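Local coordinates for protein CRISPR system Cmr subunit Cmr6 (Pyrococcus furiosus, PDB 4W8V) that forms, with Cmr1, the cap of the type III-B Cmr ribonucleoprotein complex, an RNA-binding assembly of CRISPR immunity against viruses and other mobile elements, at residues Val58-His61 against Leu62-Val66; Cys110-Phe113 against Leu114-Phe117. All blocks are in the same frame, centred on the assembly; numbering follows the deposited sequence.

Interaction 1: Val58-His61 against Leu62-Val66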
ATOM      1  N   VAL A  58      -1.999  -0.539   1.322  1.00 53.49           N
ATOM      2  CA  VAL A  58      -0.813  -0.298   2.131  1.00 59.10           C
ATOM      3  C   VAL A  58      -0.553   1.211   2.345  1.00 56.81           C
ATOM      4  O   VAL A  58      -0.101   1.615   3.412  1.00 56.25           O
ATOM      5  CB  VAL A  58       0.429  -0.971   1.513  1.00 62.51           C
ATOM      6  CG1 VAL A  58       0.799  -0.323   0.167  1.00 67.23           C
ATOM      7  CG2 VAL A  58       1.608  -0.929   2.485  1.00 62.43           C
ATOM      8  N   THR A  59      -0.863   2.045   1.349  1.00 51.17           N
ATOM      9  CA  THR A  59      -0.677   3.494   1.476  1.00 58.27           C
ATOM     10  C   THR A  59      -1.730   4.122   2.394  1.00 55.10           C
ATOM     11  O   THR A  59      -1.405   4.999   3.174  1.00 61.53           O
ATOM     12  CB  THR A  59      -0.713   4.202   0.094  1.00 53.54           C
ATOM     13  OG1 THR A  59       0.289   3.648  -0.749  1.00 54.14           O
ATOM     14  CG2 THR A  59      -0.436   5.678   0.234  1.00 58.54           C
ATOM     15  N   ARG A  60      -2.986   3.698   2.265  1.00 55.38           N
ATOM     16  CA  ARG A  60      -4.030   3.965   3.255  1.00 68.24           C
ATOM     17  C   ARG A  60      -3.551   3.643   4.676  1.00 59.19           C
ATOM     18  O   ARG A  60      -3.653   4.449   5.592  1.00 60.09           O
ATOM     19  CB  ARG A  60      -5.276   3.098   3.012  1.00 64.97           C
ATOM     20  CG  ARG A  60      -6.306   3.527   2.003  1.00 69.93           C
ATOM     21  CD  ARG A  60      -7.508   2.588   2.206  1.00 68.05           C
ATOM     22  NE  ARG A  60      -8.476   2.582   1.114  1.00 78.60           N
ATOM     23  CZ  ARG A  60      -9.548   3.364   1.060  1.00 78.17           C
ATOM     24  NH1 ARG A  60      -9.775   4.239   2.024  1.00 76.32           N
ATOM     25  NH2 ARG A  60     -10.379   3.287   0.032  1.00 95.27           N
ATOM     26  N   HIS A  61      -3.069   2.417   4.830  1.00 50.00           N
ATOM     27  CA  HIS A  61      -2.652   1.873   6.110  1.00 52.08           C
ATOM     28  C   HIS A  61      -1.602   2.737   6.757  1.00 52.82           C
ATOM     29  O   HIS A  61      -1.673   3.035   7.952  1.00 61.11           O
ATOM     30  CB  HIS A  61      -2.117   0.453   5.926  1.00 48.34           C
ATOM     31  CG  HIS A  61      -1.692  -0.211   7.197  1.00 56.96           C
ATOM     32  ND1 HIS A  61      -0.467   0.025   7.787  1.00 66.04           N
ATOM     33  CD2 HIS A  61      -2.307  -1.139   7.971  1.00 55.90           C
ATOM     34  CE1 HIS A  61      -0.359  -0.709   8.883  1.00 65.97           C
ATOM     35  NE2 HIS A  61      -1.455  -1.423   9.014  1.00 57.33           N
ATOM     36  N   LEU A  62      -0.627   3.139   5.955  1.00 58.39           N
ATOM     37  CA  LEU A  62       0.433   4.031   6.393  1.00 54.66           C
ATOM     38  C   LEU A  62      -0.143   5.278   7.043  1.00 60.65           C
ATOM     39  O   LEU A  62       0.283   5.672   8.135  1.00 63.18           O
ATOM     40  CB  LEU A  62       1.322   4.418   5.209  1.00 52.87           C
ATOM     41  CG  LEU A  62       2.381   5.495   5.435  1.00 57.71           C
ATOM     42  CD1 LEU A  62       3.337   5.114   6.538  1.00 55.36           C
ATOM     43  CD2 LEU A  62       3.148   5.746   4.143  1.00 75.54           C
ATOM     44  N   THR A  63      -1.127   5.886   6.380  1.00 59.99           N
ATOM     45  CA  THR A  63      -1.664   7.155   6.855  1.00 62.31           C
ATOM     46  C   THR A  63      -2.526   6.999   8.105  1.00 63.15           C
ATOM     47  O   THR A  63      -2.638   7.934   8.892  1.00 67.28           O
ATOM     48  CB  THR A  63      -2.490   7.869   5.765  1.00 56.59           C
ATOM     49  OG1 THR A  63      -3.739   7.199   5.593  1.00 64.59           O
ATOM     50  CG2 THR A  63      -1.727   7.873   4.440  1.00 62.86           C
ATOM     51  N   TYR A  64      -3.147   5.838   8.292  1.00 58.93           N
ATOM     52  CA  TYR A  64      -3.959   5.636   9.493  1.00 66.79           C
ATOM     53  C   TYR A  64      -3.029   5.415  10.668  1.00 63.35           C
ATOM     54  O   TYR A  64      -3.338   5.772  11.794  1.00 65.43           O
ATOM     55  CB  TYR A  64      -4.908   4.449   9.356  1.00 58.91           C
ATOM     56  CG  TYR A  64      -5.777   4.468   8.129  1.00 61.97           C
ATOM     57  CD1 TYR A  64      -6.162   5.661   7.543  1.00 64.81           C
ATOM     58  CD2 TYR A  64      -6.208   3.283   7.551  1.00 57.40           C
ATOM     59  CE1 TYR A  64      -6.950   5.671   6.424  1.00 66.49           C
ATOM     60  CE2 TYR A  64      -7.001   3.285   6.438  1.00 59.03           C
ATOM     61  CZ  TYR A  64      -7.371   4.479   5.877  1.00 60.74           C
ATOM     62  OH  TYR A  64      -8.160   4.479   4.761  1.00 59.97           O
ATOM     63  N   TYR A  65      -1.890   4.800  10.375  1.00 54.96           N
ATOM     64  CA  TYR A  65      -0.875   4.528  11.366  1.00 55.39           C
ATOM     65  C   TYR A  65      -0.267   5.824  11.893  1.00 65.74           C
ATOM     66  O   TYR A  65      -0.131   6.021  13.104  1.00 66.53           O
ATOM     67  CB  TYR A  65       0.193   3.629  10.764  1.00 55.42           C
ATOM     68  CG  TYR A  65       1.310   3.233  11.689  1.00 63.11           C
ATOM     69  CD1 TYR A  65       2.469   4.006  11.793  1.00 72.83           C
ATOM     70  CD2 TYR A  65       1.232   2.068  12.429  1.00 64.65           C
ATOM     71  CE1 TYR A  65       3.509   3.634  12.634  1.00 70.95           C
ATOM     72  CE2 TYR A  65       2.261   1.684  13.275  1.00 63.61           C
ATOM     73  CZ  TYR A  65       3.397   2.465  13.370  1.00 75.52           C
ATOM     74  OH  TYR A  65       4.416   2.072  14.209  1.00 78.33           O
ATOM     75  N   VAL A  66       0.094   6.708  10.977  1.00 62.64           N
ATOM     76  CA  VAL A  66       0.682   7.987  11.336  1.00 60.80           C
ATOM     77  C   VAL A  66      -0.331   8.871  12.070  1.00 62.44           C
ATOM     78  O   VAL A  66      -0.012   9.475  13.096  1.00 66.29           O
ATOM     79  CB  VAL A  66       1.212   8.708  10.074  1.00 63.18           C
ATOM     80  CG1 VAL A  66       1.406  10.186  10.330  1.00 55.30           C
ATOM     81  CG2 VAL A  66       2.494   8.045   9.603  1.00 64.93           C
TER
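The carbonyl oxygen of Arg60 is gripped by two donors one helical turn on. Thr63 OG1 gives the shorter bond, 2.8 Å to Arg60 O, and Tyr64 N gives the regular i to i+4 bond of the helix, 3.1 Å to the same oxygen. The setting is the middle of helix 52-68 in this RAMP-superfamily protein. The threonine hydroxyl bends back onto the main chain because it sits between its own backbone N and carbonyl carbon (chi1 73°). Thr63 OG1 stands about 20° off the Arg60 carbonyl plane, while the Tyr64 amide lies in that plane. Thr63 CG2 meanwhile rests 3.2 Å from Thr59 O. Backbone hydrogen bonds Leu62 N to Val58 O and Tyr65 N to His61 O, both 3.0 Å, continue the helical pattern on either side in the sequence. Arg60 and Tyr64 run side by side and point the same way, with guanidinium and ring planes 45° apart. Helix 77-90 covers this side, where Tyr64 also meets the ring of Phe88. On another side, Thr59 and Leu62 pack on helix 212-228. The Tyr64 hydroxyl oxygen lies at the edge of the guanidinium, 3.2 Å from Arg60 NH1, and Arg60 O stands over the centre of the tyrosine ring.

Interaction 2: Cys110-Phe113 against Leu114-Phe117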
ATOM      1  N   CYS A 110       5.874   9.251  10.885  1.00 62.19           N
ATOM      2  CA  CYS A 110       5.161  10.498  11.113  1.00 59.34           C
ATOM      3  C   CYS A 110       5.938  11.702  10.573  1.00 64.28           C
ATOM      4  O   CYS A 110       5.356  12.571   9.934  1.00 64.17           O
ATOM      5  CB  CYS A 110       4.876  10.681  12.597  1.00 70.39           C
ATOM      6  SG  CYS A 110       3.944  12.162  12.963  1.00 76.07           S
ATOM      7  N   LYS A 111       7.246  11.747  10.830  1.00 65.40           N
ATOM      8  CA  LYS A 111       8.098  12.820  10.318  1.00 70.39           C
ATOM      9  C   LYS A 111       8.025  12.866   8.793  1.00 74.29           C
ATOM     10  O   LYS A 111       7.803  13.921   8.206  1.00 74.58           O
ATOM     11  CB  LYS A 111       9.563  12.638  10.747  1.00 68.88           C
ATOM     12  CG  LYS A 111       9.827  12.554  12.238  1.00 76.14           C
ATOM     13  CD  LYS A 111       9.932  13.924  12.882  1.00 84.11           C
ATOM     14  CE  LYS A 111      10.309  13.826  14.362  1.00 88.49           C
ATOM     15  NZ  LYS A 111      11.677  13.273  14.576  1.00 92.23           N
ATOM     16  N   GLU A 112       8.212  11.710   8.162  1.00 71.42           N
ATOM     17  CA  GLU A 112       8.192  11.593   6.709  1.00 67.50           C
ATOM     18  C   GLU A 112       6.860  12.044   6.142  1.00 67.69           C
ATOM     19  O   GLU A 112       6.801  12.708   5.113  1.00 68.44           O
ATOM     20  CB  GLU A 112       8.471  10.152   6.279  1.00 71.29           C
ATOM     21  CG  GLU A 112       9.887   9.674   6.528  1.00 80.10           C
ATOM     22  CD  GLU A 112      10.827  10.040   5.397  1.00 94.61           C
ATOM     23  OE1 GLU A 112      10.797  11.205   4.945  1.00 97.53           O
ATOM     24  OE2 GLU A 112      11.587   9.155   4.951  1.00 96.12           O
ATOM     25  N   PHE A 113       5.794  11.667   6.828  1.00 69.11           N
ATOM     26  CA  PHE A 113       4.442  12.037   6.436  1.00 67.12           C
ATOM     27  C   PHE A 113       4.270  13.548   6.383  1.00 70.06           C
ATOM     28  O   PHE A 113       3.715  14.089   5.437  1.00 72.27           O
ATOM     29  CB  PHE A 113       3.448  11.432   7.417  1.00 59.79           C
ATOM     30  CG  PHE A 113       2.029  11.813   7.159  1.00 64.61           C
ATOM     31  CD1 PHE A 113       1.419  12.808   7.904  1.00 64.78           C
ATOM     32  CD2 PHE A 113       1.295  11.159   6.184  1.00 56.43           C
ATOM     33  CE1 PHE A 113       0.105  13.148   7.679  1.00 75.91           C
ATOM     34  CE2 PHE A 113      -0.027  11.489   5.958  1.00 65.94           C
ATOM     35  CZ  PHE A 113      -0.623  12.487   6.705  1.00 76.97           C
ATOM     36  N   LEU A 114       4.746  14.217   7.423  1.00 74.22           N
ATOM     37  CA  LEU A 114       4.603  15.659   7.552  1.00 74.31           C
ATOM     38  C   LEU A 114       5.471  16.411   6.552  1.00 72.05           C
ATOM     39  O   LEU A 114       5.157  17.538   6.183  1.00 77.98           O
ATOM     40  CB  LEU A 114       4.947  16.082   8.983  1.00 68.79           C
ATOM     41  CG  LEU A 114       3.887  15.618   9.973  1.00 67.34           C
ATOM     42  CD1 LEU A 114       4.391  15.714  11.410  1.00 72.97           C
ATOM     43  CD2 LEU A 114       2.622  16.437   9.769  1.00 61.74           C
ATOM     44  N   ARG A 115       6.558  15.786   6.109  1.00 70.37           N
ATOM     45  CA  ARG A 115       7.406  16.396   5.090  1.00 80.84           C
ATOM     46  C   ARG A 115       6.661  16.482   3.757  1.00 81.18           C
ATOM     47  O   ARG A 115       6.807  17.465   3.033  1.00 80.49           O
ATOM     48  CB  ARG A 115       8.715  15.623   4.927  1.00 92.54           C
ATOM     49  CG  ARG A 115       9.646  15.723   6.127  1.00105.12           C
ATOM     50  CD  ARG A 115      11.003  15.092   5.845  1.00119.80           C
ATOM     51  NE  ARG A 115      11.245  13.879   6.629  1.00120.61           N
ATOM     52  CZ  ARG A 115      11.877  13.852   7.800  1.00112.34           C
ATOM     53  NH1 ARG A 115      12.334  14.973   8.343  1.00109.28           N
ATOM     54  NH2 ARG A 115      12.052  12.700   8.433  1.00113.14           N
ATOM     55  N   ILE A 116       5.856  15.464   3.449  1.00 78.11           N
ATOM     56  CA  ILE A 116       5.076  15.460   2.212  1.00 75.66           C
ATOM     57  C   ILE A 116       4.066  16.600   2.204  1.00 80.79           C
ATOM     58  O   ILE A 116       3.902  17.295   1.195  1.00 88.71           O
ATOM     59  CB  ILE A 116       4.283  14.145   1.988  1.00 79.29           C
ATOM     60  CG1 ILE A 116       5.140  12.889   2.203  1.00 78.81           C
ATOM     61  CG2 ILE A 116       3.636  14.141   0.617  1.00 71.56           C
ATOM     62  CD1 ILE A 116       6.391  12.848   1.419  1.00 86.62           C
ATOM     63  N   PHE A 117       3.391  16.796   3.331  1.00 74.90           N
ATOM     64  CA  PHE A 117       2.274  17.729   3.373  1.00 88.42           C
ATOM     65  C   PHE A 117       2.641  19.129   3.845  1.00106.53           C
ATOM     66  O   PHE A 117       1.772  19.870   4.298  1.00114.16           O
ATOM     67  CB  PHE A 117       1.167  17.152   4.242  1.00 84.01           C
ATOM     68  CG  PHE A 117       0.478  15.993   3.606  1.00 89.29           C
ATOM     69  CD1 PHE A 117      -0.464  16.201   2.612  1.00 94.95           C
ATOM     70  CD2 PHE A 117       0.799  14.697   3.955  1.00 81.59           C
ATOM     71  CE1 PHE A 117      -1.090  15.136   1.999  1.00 85.36           C
ATOM     72  CE2 PHE A 117       0.180  13.631   3.342  1.00 76.99           C
ATOM     73  CZ  PHE A 117      -0.765  13.849   2.361  1.00 80.21           C
TER
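Glu112 turns its CG beside the backbone N (chi1 -69°) and bends again at chi2 (-86°), which curls its carboxylate back toward Arg115. The arginine chain is bent at chi3, and its NE comes to 3.2 Å from Glu112 OE1. This is an i to i+3 salt bridge on helix 108-116, part of the helical packing of this RAMP-superfamily protein. The N-H points fairly straight at the oxygen and lies near the guanidinium plane. It meets Glu112 OE1 from above the carboxylate plane, and the two planes are 75° apart. Lys111 CB lies over one face of the guanidinium, 3.4 Å from Arg115 NH2. The other carboxylate oxygen, Glu112 OE2, forms a salt bridge with Arg227 of helix 212-228.

Aromatic packing occupies another side. Phe117, just past the helix end, places CD2 over one face of the Phe113 ring, offset toward its rim. Phe113 CE2 and Phe117 CE2 approach to 3.4 Å, and the ring centroids are 4.9 Å apart. Both rings also pack on Ile125 of helix 122-133. Phe117 CD2 is 3.3 Å from Phe113 O, and the backbone bond from Phe117 N to that oxygen is weak at 3.4 Å. Cys110 SG touches Leu114 CD1 at 3.9 Å. With arginines at both its oxygens, the Glu112 carboxylate is probably held ionised, tying this turn to helix 212-228 by charge.

Overall arrangement
Both interactions are local, each within one helix: interaction 1 on helix 52-68, interaction 2 at the C-terminal end of helix 108-116. Their centres are about 12 Å apart and the two helices touch. Val66 CG1 packs against Phe113 CD1 at 3.6 Å, and Val66 also meets Cys110. Helix 212-228 borders both. Interaction 1 is nearer the middle of the chain, about 8 Å from its centre against about 16 Å for interaction 2. None of its touching residues is fully exposed, and the buried Thr63 hydroxyl satisfies a backbone carbonyl. Interaction 2 is split: Glu112 and Arg115 form a charged side, Cys110, Phe113 and Phe117 a buried apolar one.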